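Dicer Related Helicase (Caenorhabditis elegans, PDB 6M6Q) probably hydrolyses ATP as an RNA-binding helicase of the RIG-I-like receptor (RLR) subfamily, its N-terminal domain being the part crystallised here. Local coordinates at residues E320-K323 against E324-R327. Sequence-based numbering, arbitrary orientation.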
loop_
_atom_site.group_PDB
_atom_site.type_symbol
_atom_site.label_atom_id
_atom_site.label_comp_id
_atom_site.label_asym_id
_atom_site.label_seq_id
_atom_site.Cartn_x
_atom_site.Cartn_y
_atom_site.Cartn_z
ATOM N N GLU B 320 7.590 -19.718 20.555
ATOM C CA GLU B 320 7.119 -21.131 20.510
ATOM C C GLU B 320 8.227 -21.983 19.906
ATOM O O GLU B 320 8.800 -22.827 20.616
ATOM C CB GLU B 320 5.872 -21.280 19.652
ATOM C CG GLU B 320 4.588 -21.159 20.438
ATOM C CD GLU B 320 3.382 -20.753 19.606
ATOM O OE1 GLU B 320 3.052 -21.486 18.643
ATOM O OE2 GLU B 320 2.770 -19.705 19.923
ATOM N N ARG B 321 8.581 -21.683 18.667
ATOM C CA ARG B 321 9.540 -22.484 17.878
ATOM C C ARG B 321 10.826 -22.689 18.686
ATOM O O ARG B 321 11.418 -23.757 18.537
ATOM C CB ARG B 321 9.826 -21.813 16.538
ATOM C CG ARG B 321 8.875 -22.232 15.430
ATOM C CD ARG B 321 9.421 -21.848 14.067
ATOM N NE ARG B 321 9.921 -20.472 13.998
ATOM C CZ ARG B 321 9.158 -19.384 13.823
ATOM N NH1 ARG B 321 9.722 -18.188 13.766
ATOM N NH2 ARG B 321 7.837 -19.487 13.743
ATOM N N GLU B 322 11.213 -21.728 19.537
ATOM C CA GLU B 322 12.479 -21.779 20.329
ATOM C C GLU B 322 12.247 -22.487 21.675
ATOM O O GLU B 322 13.240 -22.998 22.234
ATOM C CB GLU B 322 13.070 -20.379 20.531
ATOM C CG GLU B 322 13.578 -19.736 19.237
ATOM C CD GLU B 322 14.452 -20.619 18.344
ATOM O OE1 GLU B 322 15.540 -21.026 18.795
ATOM O OE2 GLU B 322 14.056 -20.872 17.181
ATOM N N LYS B 323 11.003 -22.547 22.161
ATOM C CA LYS B 323 10.620 -23.395 23.326
ATOM C C LYS B 323 10.810 -24.867 22.949
ATOM O O LYS B 323 11.537 -25.574 23.679
ATOM C CB LYS B 323 9.174 -23.142 23.768
ATOM C CG LYS B 323 9.020 -22.339 25.047
ATOM C CD LYS B 323 9.274 -20.860 24.863
ATOM C CE LYS B 323 8.944 -20.054 26.103
ATOM N NZ LYS B 323 8.127 -18.858 25.799
ATOM N N GLU B 324 10.180 -25.300 21.852
ATOM C CA GLU B 324 10.176 -26.718 21.399
ATOM C C GLU B 324 11.604 -27.131 21.026
ATOM O O GLU B 324 12.004 -28.246 21.377
ATOM C CB GLU B 324 9.200 -26.921 20.234
ATOM C CG GLU B 324 7.882 -27.584 20.644
ATOM C CD GLU B 324 7.896 -29.111 20.715
ATOM O OE1 GLU B 324 6.861 -29.696 21.114
ATOM O OE2 GLU B 324 8.936 -29.719 20.376
ATOM N N ARG B 325 12.360 -26.225 20.420
ATOM C CA ARG B 325 13.788 -26.431 20.068
ATOM C C ARG B 325 14.570 -26.786 21.346
ATOM O O ARG B 325 15.365 -27.744 21.295
ATOM C CB ARG B 325 14.308 -25.181 19.347
ATOM C CG ARG B 325 15.822 -25.081 19.228
ATOM C CD ARG B 325 16.397 -24.036 20.173
ATOM N NE ARG B 325 17.722 -23.581 19.768
ATOM C CZ ARG B 325 18.405 -22.611 20.370
ATOM N NH1 ARG B 325 19.598 -22.267 19.916
ATOM N NH2 ARG B 325 17.892 -21.984 21.417
ATOM N N ASP B 326 14.303 -26.079 22.454
ATOM C CA ASP B 326 14.963 -26.286 23.772
ATOM C C ASP B 326 14.428 -27.563 24.431
ATOM O O ASP B 326 15.223 -28.247 25.104
ATOM C CB ASP B 326 14.757 -25.086 24.695
ATOM C CG ASP B 326 15.796 -23.993 24.521
ATOM O OD1 ASP B 326 16.927 -24.308 24.068
ATOM O OD2 ASP B 326 15.472 -22.842 24.840
ATOM N N ARG B 327 13.143 -27.871 24.227
ATOM C CA ARG B 327 12.451 -29.073 24.779
ATOM C C ARG B 327 13.051 -30.351 24.158
ATOM O O ARG B 327 13.265 -31.331 24.912
ATOM C CB ARG B 327 10.945 -28.975 24.509
ATOM C CG ARG B 327 10.098 -30.009 25.237
ATOM C CD ARG B 327 8.861 -30.442 24.444
ATOM N NE ARG B 327 9.179 -31.143 23.196
ATOM C CZ ARG B 327 9.489 -32.439 23.091
ATOM N NH1 ARG B 327 9.564 -33.206 24.167
ATOM N NH2 ARG B 327 9.763 -32.950 21.904
#
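Glu-322 and Arg-325, one helical turn apart on helix 314-333, meet through a single carboxylate oxygen. OE1 of Glu-322 sits over one face of the Arg-325 guanidinium, displaced toward its rim, 3.5 Å from Arg-325 NE. The two flat groups are turned 56° from each other and no N-H points at the oxygen, which makes this a salt bridge of charge alone. The Arg-325 chain runs with CG anti to the backbone N (chi1 165°) and then bends at chi2, carrying CD to 3.4 Å from Glu-322 OE1. Asp-326 extends the network from the same segment as the arginine: its OD1 makes a long ion pair with Arg-325 NH2, again well out of the guanidinium plane.

A true side-chain hydrogen bond, part of a salt bridge, lies within 324-327, where Arg-327 NE donates to Glu-324 OE2 at 3.2 Å with a nearly straight N-H...O angle of 170°. The oxygen lies in the guanidinium plane at its edge, yet the donor approaches from above the carboxylate plane.

The close-packed part is the backbone. Glu-324 N donates to Glu-320 O at 3.1 Å, and Arg-327 N to Lys-323 O at 2.9 Å; between them, the amides of Arg-325 and Asp-326 reach the carbonyls of Arg-321 and Glu-322. By contrast, the charged side chains are mostly exposed, and the ion pairs lie near the surface, where solvent would probably weaken them. Arg-321 turns instead toward helix 288-295, touching Tyr-291 and Ile-294. Successive i to i+4 backbone bonds, dressed with i to i+3 pairs of opposite charge, are characteristic of a charge-rich, solvent-facing alpha-helix, here near the C-terminal end of the DRH-3 N-terminal domain.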